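Local coordinates for protein metallo-beta-lactamase (Chryseobacterium indologenes, PDB 3L6N) that hydrolyses the beta-lactam ring of penicillins, cephalosporins and carbapenems with the help of zinc, conferring resistance to these antibiotics, at residues K150-S162 and W179-A193. Sequence-based numbering, arbitrary orientation. Where two conformers were deposited one is given.
Sequences KYNVLDGGCLVKS and WPKTINKLKAKYSKA. With ZN (zinc ion), chain C.
The indole N-H of W179 reaches the backbone carbonyl of L159, with NE1 2.8 Å from O. The bond is nearly straight, 159° at the hydrogen; the oxygen lies in the plane of the indole at its edge, and the N-H meets one of its lone pairs. CD1 of I183 comes to 3.5 Å from the same L159 O, roughly at right angles to the W179 N-H. The side chain of L159 runs antiparallel to that of W179, CD1 lying 3.6 Å from W179 CD1, while its two methyls straddle CG2 of T182. T182 turns its hydroxyl elsewhere, to the carbonyl of E137.

Strand 153-157, helix 179-189 and strand 195-198 form a beta-alpha-beta unit of the metallo-beta-lactamase fold, and the turns that leave the first strand at its zinc end carry the residues bonded and packed against the start of the helix. C158, next to L159, binds zinc through SG at 2.2 Å, together with D80, H200 and a water; K161, a probable beta-lactam-binding residue, brings CD obliquely to CZ2 of W179.

Further along the helix, L186 extends CG anti to its backbone N (chi1 -177°), meeting L154 tip to tip and touching CG2 of V160 with CD1 at 3.9 Å. L154 divides its methyls on Y190: CD1 sits over the centre of the ring, 3.7 Å from the centroid and 5° off the normal, a CH-pi contact, while CD2 touches Y190 CD1. K189 CG covers the opposite face, and the Y190 hydroxyl is hydrogen-bonded to D133. Past the helix, the CA-H of A193 makes a bent contact with the N152 carbonyl, CA to O 3.4 Å, and the N152 side chain packs on the backbone carbonyl of K192.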
ATOM      1  N   LYS A 150      -6.759  13.945   7.050  1.00 11.93           N
ATOM      2  CA  LYS A 150      -7.847  14.747   6.477  1.00 12.68           C
ATOM      3  C   LYS A 150      -8.958  13.914   5.827  1.00 12.22           C
ATOM      4  O   LYS A 150     -10.037  14.437   5.519  1.00 13.30           O
ATOM      5  CB  LYS A 150      -7.285  15.787   5.503  1.00 12.92           C
ATOM      6  CG  LYS A 150      -6.150  16.651   6.074  1.00 16.17           C
ATOM      7  CD  LYS A 150      -6.606  17.521   7.250  1.00 19.59           C
ATOM      8  CE  LYS A 150      -5.704  18.735   7.404  1.00 22.06           C
ATOM      9  NZ  LYS A 150      -6.242  19.713   8.398  1.00 23.44           N
ATOM     10  N   TYR A 151      -8.706  12.619   5.639  1.00 11.21           N
ATOM     11  CA  TYR A 151      -9.651  11.707   4.996  1.00 10.08           C
ATOM     12  C   TYR A 151     -10.223  10.657   5.939  1.00 10.51           C
ATOM     13  O   TYR A 151     -11.194   9.980   5.598  1.00 10.67           O
ATOM     14  CB  TYR A 151      -8.970  11.016   3.803  1.00  9.61           C
ATOM     15  CG  TYR A 151      -8.499  12.001   2.765  1.00  8.30           C
ATOM     16  CD1 TYR A 151      -7.228  12.581   2.842  1.00  6.33           C
ATOM     17  CD2 TYR A 151      -9.330  12.367   1.713  1.00  6.67           C
ATOM     18  CE1 TYR A 151      -6.797  13.502   1.892  1.00  6.88           C
ATOM     19  CE2 TYR A 151      -8.912  13.277   0.760  1.00  5.53           C
ATOM     20  CZ  TYR A 151      -7.651  13.842   0.855  1.00  7.01           C
ATOM     21  OH  TYR A 151      -7.249  14.753  -0.089  1.00  7.35           O
ATOM     22  N   ASN A 152      -9.608  10.529   7.119  1.00 10.52           N
ATOM     23  CA  ASN A 152      -9.917   9.467   8.084  1.00 10.88           C
ATOM     24  C   ASN A 152      -9.831   8.075   7.472  1.00  9.88           C
ATOM     25  O   ASN A 152     -10.626   7.196   7.773  1.00  9.92           O
ATOM     26  CB  ASN A 152     -11.267   9.704   8.777  1.00 11.70           C
ATOM     27  CG  ASN A 152     -11.202  10.832   9.791  1.00 14.29           C
ATOM     28  OD1 ASN A 152     -10.164  11.074  10.417  1.00 18.23           O
ATOM     29  ND2 ASN A 152     -12.316  11.529   9.963  1.00 18.38           N
ATOM     30  N   VAL A 153      -8.831   7.892   6.612  1.00  8.64           N
ATOM     31  CA  VAL A 153      -8.624   6.607   5.951  1.00  7.56           C
ATOM     32  C   VAL A 153      -7.262   6.066   6.344  1.00  7.25           C
ATOM     33  O   VAL A 153      -6.279   6.797   6.326  1.00  7.09           O
ATOM     34  CB  VAL A 153      -8.700   6.751   4.403  1.00  7.49           C
ATOM     35  CG1 VAL A 153      -8.237   5.471   3.712  1.00  7.68           C
ATOM     36  CG2 VAL A 153     -10.110   7.113   3.962  1.00  7.80           C
ATOM     37  N   LEU A 154      -7.225   4.786   6.709  1.00  7.16           N
ATOM     38  CA  LEU A 154      -5.966   4.105   6.962  1.00  7.00           C
ATOM     39  C   LEU A 154      -5.701   3.110   5.854  1.00  6.77           C
ATOM     40  O   LEU A 154      -6.535   2.247   5.585  1.00  7.12           O
ATOM     41  CB  LEU A 154      -5.998   3.349   8.288  1.00  7.37           C
ATOM     42  CG  LEU A 154      -4.658   2.706   8.660  1.00  7.19           C
ATOM     43  CD1 LEU A 154      -3.655   3.771   9.118  1.00  6.99           C
ATOM     44  CD2 LEU A 154      -4.849   1.643   9.737  1.00  9.74           C
ATOM     45  N   ASP A 155      -4.542   3.237   5.213  1.00  6.57           N
ATOM     46  CA  ASP A 155      -4.097   2.221   4.264  1.00  6.28           C
ATOM     47  C   ASP A 155      -3.407   1.152   5.091  1.00  6.19           C
ATOM     48  O   ASP A 155      -2.283   1.342   5.543  1.00  6.49           O
ATOM     49  CB  ASP A 155      -3.126   2.833   3.247  1.00  5.81           C
ATOM     50  CG  ASP A 155      -2.708   1.859   2.157  1.00  6.65           C
ATOM     51  OD1 ASP A 155      -3.127   0.686   2.194  1.00  6.16           O
ATOM     52  OD2 ASP A 155      -1.937   2.295   1.270  1.00  7.16           O
ATOM     53  N   GLY A 156      -4.100   0.035   5.292  1.00  6.50           N
ATOM     54  CA  GLY A 156      -3.609  -1.052   6.146  1.00  7.02           C
ATOM     55  C   GLY A 156      -2.546  -1.902   5.489  1.00  7.32           C
ATOM     56  O   GLY A 156      -1.700  -2.518   6.173  1.00  7.69           O
ATOM     57  N   GLY A 157      -2.577  -1.942   4.156  1.00  7.33           N
ATOM     58  CA  GLY A 157      -1.712  -2.835   3.405  1.00  6.95           C
ATOM     59  C   GLY A 157      -1.935  -4.280   3.804  1.00  7.08           C
ATOM     60  O   GLY A 157      -2.984  -4.648   4.342  1.00  6.83           O
ATOM     61  N   CYS A 158      -0.918  -5.094   3.596  0.70  6.81           N
ATOM     62  CA  CYS A 158      -1.100  -6.525   3.699  0.70  6.76           C
ATOM     63  C   CYS A 158      -1.046  -7.007   5.157  0.70  6.83           C
ATOM     64  O   CYS A 158      -1.311  -8.175   5.444  0.70  7.04           O
ATOM     65  CB  CYS A 158      -0.115  -7.224   2.759  0.70  7.08           C
ATOM     66  SG  CYS A 158      -0.119  -6.406   1.108  0.70  5.30           S
ATOM     67  N   LEU A 159      -0.753  -6.080   6.071  1.00  6.90           N
ATOM     68  CA  LEU A 159      -0.903  -6.312   7.513  1.00  7.26           C
ATOM     69  C   LEU A 159      -2.378  -6.584   7.850  1.00  7.96           C
ATOM     70  O   LEU A 159      -2.686  -7.347   8.772  1.00  8.13           O
ATOM     71  CB  LEU A 159      -0.397  -5.087   8.278  1.00  7.34           C
ATOM     72  CG  LEU A 159      -0.554  -5.043   9.805  1.00  7.60           C
ATOM     73  CD1 LEU A 159       0.293  -6.144  10.466  1.00  7.74           C
ATOM     74  CD2 LEU A 159      -0.160  -3.669  10.313  1.00  9.65           C
ATOM     75  N   VAL A 160      -3.281  -5.963   7.094  1.00  7.26           N
ATOM     76  CA  VAL A 160      -4.712  -6.131   7.293  1.00  7.96           C
ATOM     77  C   VAL A 160      -5.304  -7.032   6.220  1.00  8.40           C
ATOM     78  O   VAL A 160      -5.239  -6.740   5.020  1.00  8.09           O
ATOM     79  CB  VAL A 160      -5.447  -4.773   7.296  1.00  7.39           C
ATOM     80  CG1 VAL A 160      -6.961  -4.971   7.529  1.00  7.99           C
ATOM     81  CG2 VAL A 160      -4.859  -3.850   8.357  1.00  7.72           C
ATOM     82  N   LYS A 161      -5.879  -8.143   6.663  1.00  9.51           N
ATOM     83  CA  LYS A 161      -6.614  -9.048   5.787  1.00 10.16           C
ATOM     84  C   LYS A 161      -8.027  -8.539   5.523  1.00 10.28           C
ATOM     85  O   LYS A 161      -8.632  -7.914   6.392  1.00 10.47           O
ATOM     86  CB  LYS A 161      -6.705 -10.445   6.419  1.00 10.64           C
ATOM     87  CG  LYS A 161      -5.354 -11.073   6.770  1.00 12.45           C
ATOM     88  CD  LYS A 161      -4.466 -11.249   5.542  1.00 15.12           C
ATOM     89  CE  LYS A 161      -5.088 -12.172   4.512  1.00 16.29           C
ATOM     90  NZ  LYS A 161      -4.333 -12.183   3.224  1.00 19.69           N
ATOM     91  N   SER A 162      -8.546  -8.843   4.335  1.00 11.12           N
ATOM     92  CA  SER A 162      -9.913  -8.496   3.945  1.00 11.56           C
ATOM     93  C   SER A 162     -10.916  -9.368   4.679  1.00 12.50           C
ATOM     94  O   SER A 162     -10.661 -10.554   4.906  1.00 12.04           O
ATOM     95  CB  SER A 162     -10.096  -8.720   2.441  1.00 11.96           C
ATOM     96  OG  SER A 162     -11.445  -8.559   2.029  1.00 11.55           O
ATOM     97  N   TRP A 179       1.904 -10.654  14.917  1.00 14.33           N
ATOM     98  CA  TRP A 179       0.861 -10.104  14.048  1.00 13.67           C
ATOM     99  C   TRP A 179      -0.407  -9.633  14.806  1.00 13.94           C
ATOM    100  O   TRP A 179      -0.822  -8.485  14.624  1.00 13.21           O
ATOM    101  CB  TRP A 179       0.535 -11.113  12.947  1.00 13.14           C
ATOM    102  CG  TRP A 179      -0.142 -10.570  11.723  1.00 12.19           C
ATOM    103  CD1 TRP A 179      -0.858  -9.407  11.609  1.00 12.15           C
ATOM    104  CD2 TRP A 179      -0.200 -11.204  10.441  1.00 10.90           C
ATOM    105  NE1 TRP A 179      -1.347  -9.278  10.329  1.00 10.27           N
ATOM    106  CE2 TRP A 179      -0.965 -10.369   9.595  1.00 10.03           C
ATOM    107  CE3 TRP A 179       0.317 -12.399   9.922  1.00 10.31           C
ATOM    108  CZ2 TRP A 179      -1.213 -10.685   8.256  1.00  9.58           C
ATOM    109  CZ3 TRP A 179       0.061 -12.718   8.589  1.00 11.00           C
ATOM    110  CH2 TRP A 179      -0.692 -11.856   7.771  1.00  9.87           C
ATOM    111  N   PRO A 180      -1.002 -10.490  15.676  1.00 14.65           N
ATOM    112  CA  PRO A 180      -2.212 -10.023  16.375  1.00 15.04           C
ATOM    113  C   PRO A 180      -1.935  -8.862  17.329  1.00 15.48           C
ATOM    114  O   PRO A 180      -2.798  -7.998  17.517  1.00 16.03           O
ATOM    115  CB  PRO A 180      -2.674 -11.261  17.163  1.00 15.23           C
ATOM    116  CG  PRO A 180      -1.454 -12.095  17.305  1.00 15.53           C
ATOM    117  CD  PRO A 180      -0.672 -11.880  16.046  1.00 14.55           C
ATOM    118  N   LYS A 181      -0.736  -8.837  17.917  1.00 15.86           N
ATOM    119  CA  LYS A 181      -0.320  -7.743  18.785  1.00 15.95           C
ATOM    120  C   LYS A 181      -0.220  -6.455  17.983  1.00 15.69           C
ATOM    121  O   LYS A 181      -0.672  -5.407  18.425  1.00 15.67           O
ATOM    122  CB  LYS A 181       1.006  -8.064  19.482  1.00 16.45           C
ATOM    123  CG  LYS A 181       0.945  -9.310  20.354  1.00 19.06           C
ATOM    124  CD  LYS A 181       2.325  -9.873  20.627  1.00 22.71           C
ATOM    125  CE  LYS A 181       2.283 -10.915  21.730  1.00 25.16           C
ATOM    126  NZ  LYS A 181       2.226 -10.267  23.069  1.00 28.04           N
ATOM    127  N   THR A 182       0.352  -6.548  16.783  1.00 14.79           N
ATOM    128  CA  THR A 182       0.437  -5.396  15.895  1.00 14.32           C
ATOM    129  C   THR A 182      -0.959  -4.922  15.484  1.00 14.12           C
ATOM    130  O   THR A 182      -1.220  -3.726  15.482  1.00 13.92           O
ATOM    131  CB  THR A 182       1.295  -5.714  14.665  1.00 14.10           C
ATOM    132  OG1 THR A 182       2.610  -6.077  15.108  1.00 13.98           O
ATOM    133  CG2 THR A 182       1.410  -4.489  13.750  1.00 13.95           C
ATOM    134  N   ILE A 183      -1.842  -5.861  15.149  1.00 14.50           N
ATOM    135  CA  ILE A 183      -3.231  -5.532  14.789  1.00 15.45           C
ATOM    136  C   ILE A 183      -3.992  -4.877  15.947  1.00 16.49           C
ATOM    137  O   ILE A 183      -4.756  -3.929  15.741  1.00 16.74           O
ATOM    138  CB  ILE A 183      -4.002  -6.773  14.244  1.00 15.74           C
ATOM    139  CG1 ILE A 183      -3.538  -7.100  12.821  1.00 15.99           C
ATOM    140  CG2 ILE A 183      -5.535  -6.553  14.271  1.00 15.63           C
ATOM    141  CD1 ILE A 183      -3.975  -6.079  11.767  1.00 16.81           C
ATOM    142  N   ASN A 184      -3.777  -5.369  17.164  1.00 17.58           N
ATOM    143  CA  ASN A 184      -4.449  -4.775  18.318  1.00 18.64           C
ATOM    144  C   ASN A 184      -3.939  -3.368  18.622  1.00 18.97           C
ATOM    145  O   ASN A 184      -4.712  -2.509  19.053  1.00 19.28           O
ATOM    146  CB  ASN A 184      -4.421  -5.713  19.527  1.00 19.02           C
ATOM    147  CG  ASN A 184      -5.378  -6.890  19.363  1.00 20.16           C
ATOM    148  OD1 ASN A 184      -6.520  -6.718  18.927  1.00 23.53           O
ATOM    149  ND2 ASN A 184      -4.914  -8.085  19.690  1.00 22.62           N
ATOM    150  N   LYS A 185      -2.655  -3.125  18.351  1.00 19.30           N
ATOM    151  CA  LYS A 185      -2.090  -1.773  18.412  1.00 19.75           C
ATOM    152  C   LYS A 185      -2.724  -0.859  17.358  1.00 19.79           C
ATOM    153  O   LYS A 185      -3.016   0.304  17.635  1.00 19.92           O
ATOM    154  CB  LYS A 185      -0.569  -1.790  18.237  1.00 19.94           C
ATOM    155  CG  LYS A 185       0.208  -2.270  19.458  1.00 21.96           C
ATOM    156  CD  LYS A 185       1.711  -2.134  19.248  1.00 24.57           C
ATOM    157  CE  LYS A 185       2.482  -2.653  20.459  1.00 26.88           C
ATOM    158  NZ  LYS A 185       3.956  -2.496  20.289  1.00 29.28           N
ATOM    159  N   LEU A 186      -2.926  -1.391  16.151  1.00 19.72           N
ATOM    160  CA  LEU A 186      -3.574  -0.646  15.071  1.00 19.66           C
ATOM    161  C   LEU A 186      -4.993  -0.263  15.485  1.00 20.30           C
ATOM    162  O   LEU A 186      -5.389   0.906  15.382  1.00 20.24           O
ATOM    163  CB  LEU A 186      -3.601  -1.491  13.785  1.00 19.23           C
ATOM    164  CG  LEU A 186      -4.166  -0.916  12.477  1.00 17.91           C
ATOM    165  CD1 LEU A 186      -3.617  -1.705  11.303  1.00 16.68           C
ATOM    166  CD2 LEU A 186      -5.692  -0.916  12.444  1.00 17.33           C
ATOM    167  N   LYS A 187      -5.737  -1.272  15.946  1.00 21.26           N
ATOM    168  CA  LYS A 187      -7.138  -1.154  16.361  1.00 22.52           C
ATOM    169  C   LYS A 187      -7.317  -0.080  17.436  1.00 23.04           C
ATOM    170  O   LYS A 187      -8.303   0.666  17.425  1.00 23.42           O
ATOM    171  CB  LYS A 187      -7.633  -2.526  16.847  1.00 22.63           C
ATOM    172  CG  LYS A 187      -9.056  -2.589  17.392  1.00 24.29           C
ATOM    173  CD  LYS A 187      -9.376  -4.001  17.874  1.00 26.67           C
ATOM    174  CE  LYS A 187     -10.733  -4.053  18.568  1.00 28.07           C
ATOM    175  NZ  LYS A 187     -11.065  -5.432  19.048  1.00 29.26           N
ATOM    176  N   ALA A 188      -6.347   0.003  18.342  1.00 23.57           N
ATOM    177  CA  ALA A 188      -6.372   0.971  19.433  1.00 23.97           C
ATOM    178  C   ALA A 188      -5.980   2.381  18.980  1.00 24.17           C
ATOM    179  O   ALA A 188      -6.498   3.374  19.500  1.00 24.53           O
ATOM    180  CB  ALA A 188      -5.471   0.501  20.566  1.00 23.93           C
ATOM    181  N   LYS A 189      -5.079   2.463  18.005  1.00 24.00           N
ATOM    182  CA  LYS A 189      -4.529   3.740  17.559  1.00 23.69           C
ATOM    183  C   LYS A 189      -5.418   4.493  16.557  1.00 23.81           C
ATOM    184  O   LYS A 189      -5.483   5.722  16.588  1.00 23.85           O
ATOM    185  CB  LYS A 189      -3.127   3.535  16.969  1.00 23.51           C
ATOM    186  CG  LYS A 189      -2.431   4.822  16.563  1.00 23.71           C
ATOM    187  CD  LYS A 189      -0.967   4.614  16.258  1.00 24.92           C
ATOM    188  CE  LYS A 189      -0.322   5.924  15.841  1.00 26.11           C
ATOM    189  NZ  LYS A 189       1.142   5.922  16.054  1.00 27.12           N
ATOM    190  N   TYR A 190      -6.083   3.761  15.667  1.00 23.98           N
ATOM    191  CA  TYR A 190      -6.852   4.399  14.587  1.00 24.35           C
ATOM    192  C   TYR A 190      -8.358   4.245  14.754  1.00 25.04           C
ATOM    193  O   TYR A 190      -9.061   3.780  13.851  1.00 25.02           O
ATOM    194  CB  TYR A 190      -6.392   3.902  13.214  1.00 23.95           C
ATOM    195  CG  TYR A 190      -4.926   4.132  12.982  1.00 22.44           C
ATOM    196  CD1 TYR A 190      -4.033   3.070  13.035  1.00 21.29           C
ATOM    197  CD2 TYR A 190      -4.425   5.416  12.740  1.00 19.86           C
ATOM    198  CE1 TYR A 190      -2.691   3.261  12.839  1.00 21.09           C
ATOM    199  CE2 TYR A 190      -3.063   5.624  12.542  1.00 20.93           C
ATOM    200  CZ  TYR A 190      -2.210   4.533  12.596  1.00 20.78           C
ATOM    201  OH  TYR A 190      -0.868   4.674  12.402  1.00 23.02           O
ATOM    202  N   SER A 191      -8.837   4.645  15.931  1.00 25.67           N
ATOM    203  CA  SER A 191     -10.268   4.696  16.211  1.00 26.17           C
ATOM    204  C   SER A 191     -10.972   5.727  15.317  1.00 25.85           C
ATOM    205  O   SER A 191     -12.139   5.548  14.967  1.00 26.70           O
ATOM    206  CB  SER A 191     -10.516   4.990  17.697  1.00 26.30           C
ATOM    207  OG  SER A 191      -9.791   6.134  18.125  1.00 27.87           O
ATOM    208  N   LYS A 192     -10.253   6.784  14.930  1.00 25.40           N
ATOM    209  CA  LYS A 192     -10.800   7.825  14.046  1.00 24.57           C
ATOM    210  C   LYS A 192     -10.992   7.362  12.594  1.00 23.59           C
ATOM    211  O   LYS A 192     -11.702   8.013  11.823  1.00 23.57           O
ATOM    212  CB  LYS A 192      -9.935   9.089  14.066  1.00 25.00           C
ATOM    213  CG  LYS A 192     -10.048   9.929  15.334  1.00 26.35           C
ATOM    214  CD  LYS A 192      -9.361  11.273  15.137  1.00 28.77           C
ATOM    215  CE  LYS A 192      -9.122  11.984  16.462  1.00 30.47           C
ATOM    216  NZ  LYS A 192      -8.559  13.348  16.247  1.00 32.43           N
ATOM    217  N   ALA A 193     -10.365   6.244  12.229  1.00 22.11           N
ATOM    218  CA  ALA A 193     -10.470   5.715  10.867  1.00 20.45           C
ATOM    219  C   ALA A 193     -11.877   5.225  10.563  1.00 19.39           C
ATOM    220  O   ALA A 193     -12.422   4.378  11.276  1.00 19.63           O
ATOM    221  CB  ALA A 193      -9.462   4.593  10.639  1.00 20.44           C
TER
HETATM  222 ZN    ZN C 302       0.415  -7.929  -0.392  0.70 12.23          ZN
HETATM  223  O   HOH W   1       2.318  -8.767  -0.286  1.00 10.54           O